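Local coordinates for protein esterase (Alcaligenes sp., PDB 1QLW) that probably hydrolyses carboxylic ester bonds, as a bacterial carboxylesterase built on the alpha/beta-hydrolase fold, at residues A[26-31]-A[111-116]; A[93-98]-A[312-317]; A[238-243]-A[270-275]. All blocks are in the same frame, centred on the assembly; numbering follows the deposited sequence.

Interaction 1 (A[26-31]-A[111-116]); sequences RDVTSE and ATDISA
Val28 brings its CG1 methyl up to Asp113 OD2, 3.9 Å away, the two side chains coming from opposite directions. Asp113 opens an Asx turn that leads into helix 115-121, so the contact sets the start of that helix against strand 26-30, which pairs antiparallel with strand 43-57 far from the centre of this alpha/beta hydrolase. Val47 of that partner strand touches both Val28 and Asp113.

Two residues further along the strand, Ser30 faces Ser115, and a short hydrogen bond of 2.7 Å runs from Ser30 OG to Ser115 OG. Ser115 OG in turn donates to Asp113 OD1 at 2.6 Å. Because Ser30 OG is also bonded to the backbone N of Thr32, the hydroxyls form a directed relay that ends on the carboxylate, an order that probably strengthens each link through cooperative polarisation.

Asp113 OD1 is gripped twice. The hydroxyl of Ser115 reaches it on the syn side, only 16° out of the carboxylate plane, whereas Ser115 N, 3.0 Å from OD1, comes from well above that plane at 59°. CG of Asp113 lies opposite its own backbone N (chi1 -175°), which carries the carboxylate forward to the strand while keeping OD1 within reach of the first residue of the helix.

The loop also reaches the dimer interface, where Pro174 of the second subunit packs on Thr112 and Ile114. Arg26, salt-bridged through NE to Asp48, approaches Asp113 without direct ion pairing. Instead a water stands between them, donating to Asp113 OD2 at 2.7 Å and taking a weak bond from Arg26 NH2 at 3.2 Å.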
loop_
_atom_site.group_PDB
_atom_site.type_symbol
_atom_site.label_atom_id
_atom_site.label_comp_id
_atom_site.label_asym_id
_atom_site.label_seq_id
_atom_site.Cartn_x
_atom_site.Cartn_y
_atom_site.Cartn_z
ATOM N N ARG A 26 -17.662 4.796 -2.203
ATOM C CA ARG A 26 -18.928 4.979 -2.899
ATOM C C ARG A 26 -18.916 4.048 -4.108
ATOM O O ARG A 26 -17.858 3.773 -4.683
ATOM C CB ARG A 26 -19.098 6.440 -3.338
ATOM C CG ARG A 26 -18.154 6.993 -4.370
ATOM C CD ARG A 26 -18.334 8.498 -4.634
ATOM N NE ARG A 26 -17.322 8.957 -5.589
ATOM C CZ ARG A 26 -17.442 9.081 -6.894
ATOM N NH1 ARG A 26 -18.626 8.830 -7.444
ATOM N NH2 ARG A 26 -16.406 9.400 -7.657
ATOM N N ASP A 27 -20.099 3.563 -4.491
ATOM C CA ASP A 27 -20.214 2.695 -5.653
ATOM C C ASP A 27 -20.505 3.534 -6.889
ATOM O O ASP A 27 -21.320 4.463 -6.874
ATOM C CB ASP A 27 -21.258 1.598 -5.405
ATOM C CG ASP A 27 -20.682 0.508 -4.491
ATOM O OD1 ASP A 27 -19.520 0.625 -4.038
ATOM O OD2 ASP A 27 -21.402 -0.473 -4.212
ATOM N N VAL A 28 -19.802 3.240 -7.966
ATOM C CA VAL A 28 -19.883 3.918 -9.244
ATOM C C VAL A 28 -20.227 2.884 -10.314
ATOM O O VAL A 28 -19.553 1.859 -10.412
ATOM C CB VAL A 28 -18.524 4.574 -9.618
ATOM C CG1 VAL A 28 -18.493 5.074 -11.058
ATOM C CG2 VAL A 28 -18.207 5.735 -8.683
ATOM N N THR A 29 -21.235 3.181 -11.122
ATOM C CA THR A 29 -21.549 2.332 -12.268
ATOM C C THR A 29 -20.823 2.908 -13.477
ATOM O O THR A 29 -21.013 4.091 -13.803
ATOM C CB THR A 29 -23.063 2.298 -12.548
ATOM O OG1 THR A 29 -23.716 1.820 -11.369
ATOM C CG2 THR A 29 -23.410 1.415 -13.733
ATOM N N SER A 30 -19.995 2.117 -14.108
ATOM C CA SER A 30 -19.175 2.572 -15.213
ATOM C C SER A 30 -19.451 1.754 -16.462
ATOM O O SER A 30 -19.846 0.588 -16.393
ATOM C CB SER A 30 -17.702 2.342 -14.840
ATOM O OG SER A 30 -16.872 2.682 -15.936
ATOM N N GLU A 31 -19.230 2.378 -17.604
ATOM C CA GLU A 31 -19.340 1.757 -18.905
ATOM C C GLU A 31 -17.972 1.492 -19.512
ATOM O O GLU A 31 -17.914 0.880 -20.588
ATOM C CB GLU A 31 -20.132 2.638 -19.879
ATOM C CG GLU A 31 -21.486 3.088 -19.359
ATOM C CD GLU A 31 -22.325 1.996 -18.733
ATOM O OE1 GLU A 31 -22.352 0.909 -19.335
ATOM O OE2 GLU A 31 -22.930 2.211 -17.669
ATOM N N ALA A 111 -8.361 2.634 -3.829
ATOM C CA ALA A 111 -8.659 2.630 -5.249
ATOM C C ALA A 111 -8.977 3.991 -5.846
ATOM O O ALA A 111 -9.732 4.787 -5.291
ATOM C CB ALA A 111 -9.882 1.747 -5.503
ATOM N N THR A 112 -8.469 4.186 -7.050
ATOM C CA THR A 112 -8.876 5.212 -7.983
ATOM C C THR A 112 -9.936 4.650 -8.936
ATOM O O THR A 112 -10.182 3.455 -8.947
ATOM C CB THR A 112 -7.679 5.722 -8.811
ATOM O OG1 THR A 112 -7.090 4.598 -9.498
ATOM C CG2 THR A 112 -6.647 6.409 -7.930
ATOM N N ASP A 113 -10.537 5.512 -9.744
ATOM C CA ASP A 113 -11.443 5.121 -10.824
ATOM C C ASP A 113 -10.695 5.403 -12.136
ATOM O O ASP A 113 -10.331 6.566 -12.378
ATOM C CB ASP A 113 -12.740 5.919 -10.816
ATOM C CG ASP A 113 -13.786 5.500 -11.835
ATOM O OD1 ASP A 113 -13.567 4.526 -12.581
ATOM O OD2 ASP A 113 -14.864 6.142 -11.886
ATOM N N ILE A 114 -10.486 4.381 -12.944
ATOM C CA ILE A 114 -9.797 4.546 -14.214
ATOM C C ILE A 114 -10.744 4.710 -15.390
ATOM O O ILE A 114 -10.320 4.797 -16.547
ATOM C CB ILE A 114 -8.780 3.417 -14.459
ATOM C CG1 ILE A 114 -9.343 2.009 -14.319
ATOM C CG2 ILE A 114 -7.586 3.630 -13.506
ATOM C CD1 ILE A 114 -10.428 1.631 -15.308
ATOM N N SER A 115 -12.034 4.859 -15.124
ATOM C CA SER A 115 -13.041 4.901 -16.182
ATOM C C SER A 115 -12.776 6.010 -17.190
ATOM O O SER A 115 -12.996 5.770 -18.386
ATOM C CB SER A 115 -14.441 5.101 -15.609
ATOM O OG SER A 115 -14.827 4.000 -14.830
ATOM N N ALA A 116 -12.387 7.203 -16.733
ATOM C CA ALA A 116 -12.213 8.293 -17.681
ATOM C C ALA A 116 -11.039 8.060 -18.611
ATOM O O ALA A 116 -11.057 8.490 -19.767
ATOM C CB ALA A 116 -12.092 9.624 -16.952
HETATM O O HOH W 1 -15.458 8.413 -10.540
#

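Interaction 2 (A[93-98]-A[312-317]); sequences LRKGYS and LILDWI
Leu314 forks over two residues of the facing loop: its CD1 methyl rests on the aliphatic part of Lys95, 3.8 Å from CG, while its CD2 methyl meets the ring of Tyr97, 3.8 Å from CE2. The Lys95 chain bends at chi2 (-73°) just beyond this contact, so that its ammonium end leads away from Leu314; NZ makes a long, weak ion pair with Asp311. The same leucine also offers its backbone. A water donates to Leu314 O at 2.8 Å and lies 2.6 Å from Tyr97 OH, in the plane of the ring at its edge, tying the phenol to the helix without a direct bond.

One helical turn later, Ile317 completes the seat for the tyrosine. Its CG2 methyl, set opposite the backbone N, approaches the phenol end obliquely, 3.6 Å from Tyr97 OH and 4.1 Å from Tyr97 CE1. Leu314 and Ile317 therefore hold the ring by methyl groups, and its hydroxyl reaches the water. With an alanine in place of Tyr97, both methyls would probably face a gap and the water on Leu314 O would lose its phenol partner.

Helix 88-94 ends in a Schellman motif at Gly96, just before Tyr97, and the positive phi of this glycine would press any CB against the carbonyl O of Lys95.

Helix 306-319 is the last of the chain and, with helix 88-94, is consistent with the pair that flanks one face of the sheet in alpha/beta hydrolases. Phe92 and Trp88 of helix 88-94 touch Leu314 and Ile313 respectively, and Ile65 of the parallel strand 65-68 meets Tyr97, Leu314 and Ile317.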
loop_
_atom_site.group_PDB
_atom_site.type_symbol
_atom_site.label_atom_id
_atom_site.label_comp_id
_atom_site.label_asym_id
_atom_site.label_seq_id
_atom_site.Cartn_x
_atom_site.Cartn_y
_atom_site.Cartn_z
ATOM N N LEU A 93 4.687 2.687 18.184
ATOM C CA LEU A 93 4.264 1.404 18.758
ATOM C C LEU A 93 5.122 1.046 19.963
ATOM O O LEU A 93 4.618 0.618 21.010
ATOM C CB LEU A 93 4.395 0.295 17.712
ATOM C CG LEU A 93 3.450 0.413 16.541
ATOM C CD1 LEU A 93 3.833 -0.555 15.447
ATOM C CD2 LEU A 93 2.025 0.151 16.996
ATOM N N ARG A 94 6.441 1.226 19.848
ATOM C CA ARG A 94 7.381 0.925 20.922
ATOM C C ARG A 94 7.187 1.844 22.117
ATOM O O ARG A 94 7.472 1.468 23.256
ATOM C CB ARG A 94 8.816 0.974 20.402
ATOM C CG ARG A 94 9.136 -0.197 19.491
ATOM C CD ARG A 94 10.557 -0.112 18.959
ATOM N NE ARG A 94 10.882 -1.261 18.117
ATOM C CZ ARG A 94 11.347 -2.417 18.571
ATOM N NH1 ARG A 94 11.555 -2.623 19.864
ATOM N NH2 ARG A 94 11.564 -3.389 17.701
ATOM N N LYS A 95 6.654 3.042 21.887
ATOM C CA LYS A 95 6.318 3.993 22.926
ATOM C C LYS A 95 4.937 3.744 23.510
ATOM O O LYS A 95 4.526 4.483 24.422
ATOM C CB LYS A 95 6.492 5.414 22.387
ATOM C CG LYS A 95 7.951 5.762 22.128
ATOM C CD LYS A 95 8.713 5.971 23.419
ATOM C CE LYS A 95 10.040 6.663 23.231
ATOM N NZ LYS A 95 10.568 7.184 24.519
ATOM N N GLY A 96 4.225 2.727 23.036
ATOM C CA GLY A 96 2.970 2.328 23.624
ATOM C C GLY A 96 1.714 2.856 22.981
ATOM O O GLY A 96 0.635 2.708 23.554
ATOM N N TYR A 97 1.837 3.505 21.815
ATOM C CA TYR A 97 0.672 3.983 21.097
ATOM C C TYR A 97 0.274 3.005 19.998
ATOM O O TYR A 97 1.097 2.573 19.201
ATOM C CB TYR A 97 0.984 5.321 20.399
ATOM C CG TYR A 97 1.111 6.466 21.373
ATOM C CD1 TYR A 97 -0.013 7.203 21.720
ATOM C CD2 TYR A 97 2.326 6.824 21.937
ATOM C CE1 TYR A 97 0.033 8.262 22.595
ATOM C CE2 TYR A 97 2.382 7.903 22.827
ATOM C CZ TYR A 97 1.235 8.585 23.165
ATOM O OH TYR A 97 1.243 9.656 24.039
ATOM N N SER A 98 -1.022 2.727 19.928
ATOM C CA SER A 98 -1.572 2.103 18.744
ATOM C C SER A 98 -1.456 3.032 17.547
ATOM O O SER A 98 -1.603 4.246 17.716
ATOM C CB SER A 98 -3.032 1.755 18.964
ATOM O OG SER A 98 -3.118 0.774 19.985
ATOM N N LEU A 312 9.703 14.914 20.889
ATOM C CA LEU A 312 9.078 16.215 21.142
ATOM C C LEU A 312 7.581 16.125 20.915
ATOM O O LEU A 312 6.792 16.688 21.676
ATOM C CB LEU A 312 9.719 17.279 20.268
ATOM C CG LEU A 312 11.134 17.695 20.675
ATOM C CD1 LEU A 312 11.814 18.444 19.546
ATOM C CD2 LEU A 312 11.100 18.559 21.930
ATOM N N ILE A 313 7.173 15.485 19.823
ATOM C CA ILE A 313 5.759 15.358 19.497
ATOM C C ILE A 313 5.042 14.483 20.513
ATOM O O ILE A 313 3.957 14.829 20.989
ATOM C CB ILE A 313 5.610 14.811 18.062
ATOM C CG1 ILE A 313 6.091 15.877 17.063
ATOM C CG2 ILE A 313 4.179 14.395 17.788
ATOM C CD1 ILE A 313 6.190 15.352 15.638
ATOM N N LEU A 314 5.632 13.344 20.863
ATOM C CA LEU A 314 4.997 12.442 21.822
ATOM C C LEU A 314 4.882 13.063 23.208
ATOM O O LEU A 314 3.889 12.865 23.907
ATOM C CB LEU A 314 5.726 11.104 21.881
ATOM C CG LEU A 314 5.695 10.275 20.598
ATOM C CD1 LEU A 314 6.556 9.036 20.759
ATOM C CD2 LEU A 314 4.267 9.896 20.222
ATOM N N ASP A 315 5.890 13.846 23.594
ATOM C CA ASP A 315 5.825 14.568 24.871
ATOM C C ASP A 315 4.626 15.511 24.862
ATOM O O ASP A 315 3.856 15.593 25.825
ATOM C CB ASP A 315 7.105 15.351 25.135
ATOM C CG ASP A 315 7.023 16.274 26.334
ATOM O OD1 ASP A 315 7.117 15.789 27.480
ATOM O OD2 ASP A 315 6.851 17.497 26.143
ATOM N N TRP A 316 4.424 16.227 23.758
ATOM C CA TRP A 316 3.284 17.123 23.623
ATOM C C TRP A 316 1.981 16.340 23.657
ATOM O O TRP A 316 1.041 16.735 24.357
ATOM C CB TRP A 316 3.413 17.966 22.353
ATOM C CG TRP A 316 2.254 18.911 22.173
ATOM C CD1 TRP A 316 2.177 20.197 22.596
ATOM C CD2 TRP A 316 1.006 18.630 21.536
ATOM N NE1 TRP A 316 0.963 20.738 22.266
ATOM C CE2 TRP A 316 0.212 19.796 21.625
ATOM C CE3 TRP A 316 0.485 17.497 20.887
ATOM C CZ2 TRP A 316 -1.071 19.852 21.098
ATOM C CZ3 TRP A 316 -0.790 17.580 20.380
ATOM C CH2 TRP A 316 -1.555 18.746 20.478
ATOM N N ILE A 317 1.918 15.217 22.937
ATOM C CA ILE A 317 0.687 14.428 22.938
ATOM C C ILE A 317 0.355 13.965 24.347
ATOM O O ILE A 317 -0.784 14.086 24.794
ATOM C CB ILE A 317 0.789 13.220 21.996
ATOM C CG1 ILE A 317 0.840 13.701 20.542
ATOM C CG2 ILE A 317 -0.388 12.280 22.225
ATOM C CD1 ILE A 317 1.114 12.611 19.524
HETATM O O HOH W 2 3.462 10.383 25.139
#

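Interaction 3 (A[238-243]-A[270-275]); sequences EDVKPL and HAFIDA
Val240, Phe272 and Ala275 bury the greater part of this contact, which packs the connection between strands 223-229 and 248-252 against helix 263-278. That helix makes the beta-alpha-beta crossover from strand 248-252 to the parallel strand 283-287 of the alpha/beta-hydrolase sheet. The Cys234-Cys269 disulfide joins the same connection to the same helix by a covalent bond, its second cysteine lying immediately before His270.

Val240 points at the helix and divides its methyls. CG1 nestles between the two helix residues, 3.9 Å from Phe272 CD1 and 4.0 Å from Ala275 CB; CG2 stands 3.9 Å from the carbonyl O of Ala275. The small side chain of Ala275 lets the loop come close, with the CA atoms of Val240 and Ala275 only 6.8 Å apart.

Phe272 reaches the loop through its torsion: CG is placed opposite the backbone N (chi1 164°), which swings the ring off the helix toward Val240 and Leu243. The valine methyl meets this ring obliquely. Other neighbours fix the aromatic as well, since Phe213 of helix 211-218 stacks with it edge-to-face and Val248, Cys234 and Pro235 touch it. The side-chain contacts are apolar, and no hydrogen bond crosses between the two segments.

Leu243 follows in a short 3-10 turn, where its N is bonded to Val240 O at 2.9 Å, and this turn brings both residues to the same aromatic. The leucine crosses Phe272 at about a right angle, and its CD1 methyl lies near the ring plane at the edge, 3.9 Å from Phe272 CE1.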
loop_
_atom_site.group_PDB
_atom_site.type_symbol
_atom_site.label_atom_id
_atom_site.label_comp_id
_atom_site.label_asym_id
_atom_site.label_seq_id
_atom_site.Cartn_x
_atom_site.Cartn_y
_atom_site.Cartn_z
ATOM N N GLU A 238 -10.297 32.722 11.049
ATOM C CA GLU A 238 -11.734 32.673 11.123
ATOM C C GLU A 238 -12.278 31.265 11.333
ATOM O O GLU A 238 -13.470 31.097 11.607
ATOM C CB GLU A 238 -12.331 33.270 9.840
ATOM C CG GLU A 238 -12.035 34.730 9.594
ATOM C CD GLU A 238 -10.628 35.075 9.186
ATOM O OE1 GLU A 238 -9.888 34.233 8.636
ATOM O OE2 GLU A 238 -10.239 36.247 9.421
ATOM N N ASP A 239 -11.455 30.230 11.225
ATOM C CA ASP A 239 -11.864 28.850 11.396
ATOM C C ASP A 239 -11.644 28.336 12.804
ATOM O O ASP A 239 -11.906 27.152 13.042
ATOM C CB ASP A 239 -11.027 27.992 10.436
ATOM C CG ASP A 239 -11.326 28.186 8.968
ATOM O OD1 ASP A 239 -12.437 28.614 8.597
ATOM O OD2 ASP A 239 -10.438 27.829 8.152
ATOM N N VAL A 240 -11.229 29.173 13.763
ATOM C CA VAL A 240 -10.849 28.625 15.052
ATOM C C VAL A 240 -11.964 28.198 15.964
ATOM O O VAL A 240 -11.720 27.313 16.788
ATOM C CB VAL A 240 -9.854 29.530 15.816
ATOM C CG1 VAL A 240 -8.570 29.693 15.013
ATOM C CG2 VAL A 240 -10.448 30.885 16.149
ATOM N N LYS A 241 -13.141 28.835 15.918
ATOM C CA LYS A 241 -14.188 28.535 16.899
ATOM C C LYS A 241 -14.529 27.068 17.044
ATOM O O LYS A 241 -14.503 26.526 18.158
ATOM C CB LYS A 241 -15.430 29.403 16.693
ATOM C CG LYS A 241 -15.133 30.847 16.322
ATOM C CD LYS A 241 -15.123 31.025 14.806
ATOM C CE LYS A 241 -16.536 31.195 14.269
ATOM N NZ LYS A 241 -17.115 29.918 13.769
ATOM N N PRO A 242 -14.704 26.331 15.953
ATOM C CA PRO A 242 -15.001 24.909 16.023
ATOM C C PRO A 242 -13.862 24.049 16.537
ATOM O O PRO A 242 -14.059 22.865 16.858
ATOM C CB PRO A 242 -15.392 24.545 14.588
ATOM C CG PRO A 242 -15.800 25.841 13.958
ATOM C CD PRO A 242 -14.883 26.864 14.581
ATOM N N LEU A 243 -12.654 24.577 16.662
ATOM C CA LEU A 243 -11.468 23.861 17.082
ATOM C C LEU A 243 -10.981 24.130 18.488
ATOM O O LEU A 243 -9.942 23.615 18.925
ATOM C CB LEU A 243 -10.321 24.234 16.101
ATOM C CG LEU A 243 -10.637 23.984 14.624
ATOM C CD1 LEU A 243 -9.497 24.468 13.745
ATOM C CD2 LEU A 243 -10.909 22.511 14.335
ATOM N N HIS A 270 1.390 30.482 12.123
ATOM C CA HIS A 270 1.408 31.279 13.353
ATOM C C HIS A 270 0.112 32.070 13.507
ATOM O O HIS A 270 -0.403 32.181 14.620
ATOM C CB HIS A 270 2.560 32.280 13.359
ATOM C CG HIS A 270 3.862 31.689 13.778
ATOM N ND1 HIS A 270 4.100 31.201 15.045
ATOM C CD2 HIS A 270 5.026 31.564 13.083
ATOM C CE1 HIS A 270 5.364 30.824 15.126
ATOM N NE2 HIS A 270 5.942 31.017 13.945
ATOM N N ALA A 271 -0.398 32.650 12.428
ATOM C CA ALA A 271 -1.623 33.454 12.542
ATOM C C ALA A 271 -2.745 32.558 13.066
ATOM O O ALA A 271 -3.551 32.986 13.884
ATOM C CB ALA A 271 -1.957 34.110 11.237
ATOM N N PHE A 272 -2.833 31.339 12.546
ATOM C CA PHE A 272 -3.817 30.370 13.005
ATOM C C PHE A 272 -3.645 30.041 14.472
ATOM O O PHE A 272 -4.608 30.113 15.231
ATOM C CB PHE A 272 -3.702 29.097 12.138
ATOM C CG PHE A 272 -4.370 27.897 12.731
ATOM C CD1 PHE A 272 -5.717 27.882 13.014
ATOM C CD2 PHE A 272 -3.556 26.802 13.010
ATOM C CE1 PHE A 272 -6.265 26.731 13.586
ATOM C CE2 PHE A 272 -4.107 25.660 13.553
ATOM C CZ PHE A 272 -5.447 25.654 13.854
ATOM N N ILE A 273 -2.449 29.637 14.861
ATOM C CA ILE A 273 -2.212 29.231 16.246
ATOM C C ILE A 273 -2.499 30.372 17.198
ATOM O O ILE A 273 -3.127 30.168 18.244
ATOM C CB ILE A 273 -0.779 28.713 16.382
ATOM C CG1 ILE A 273 -0.589 27.377 15.636
ATOM C CG2 ILE A 273 -0.382 28.574 17.850
ATOM C CD1 ILE A 273 -1.380 26.215 16.207
ATOM N N ASP A 274 -2.038 31.572 16.876
ATOM C CA ASP A 274 -2.309 32.713 17.743
ATOM C C ASP A 274 -3.792 32.981 17.862
ATOM O O ASP A 274 -4.283 33.277 18.957
ATOM C CB ASP A 274 -1.577 33.947 17.200
ATOM C CG ASP A 274 -0.074 33.829 17.318
ATOM O OD1 ASP A 274 0.450 32.953 18.038
ATOM O OD2 ASP A 274 0.589 34.666 16.670
ATOM N N ALA A 275 -4.521 32.921 16.750
ATOM C CA ALA A 275 -5.970 33.094 16.778
ATOM C C ALA A 275 -6.644 32.023 17.623
ATOM O O ALA A 275 -7.586 32.316 18.363
ATOM C CB ALA A 275 -6.550 33.098 15.376
#

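How the interactions relate
Interaction 3 is a buried contact between apolar side chains, with no hydrogen bond across it, whereas interactions 1 and 2 are only partly buried and each takes in a bridging water. Chemistry follows place: interaction 1, farthest from the chain's centre and beside the second subunit, relies on a polar relay, while interaction 2 mixes methyl-to-ring packing with one water. No helix or strand is common to the three, yet strand 43-57 connects two of them, pairing with strand 26-30 and also touching Leu93 and Ser98. Interaction 3 is nested in the chain loop closed by interaction 2, with nearest atoms about 8 Å apart; the centres of interactions 1 and 2 lie 39 Å apart.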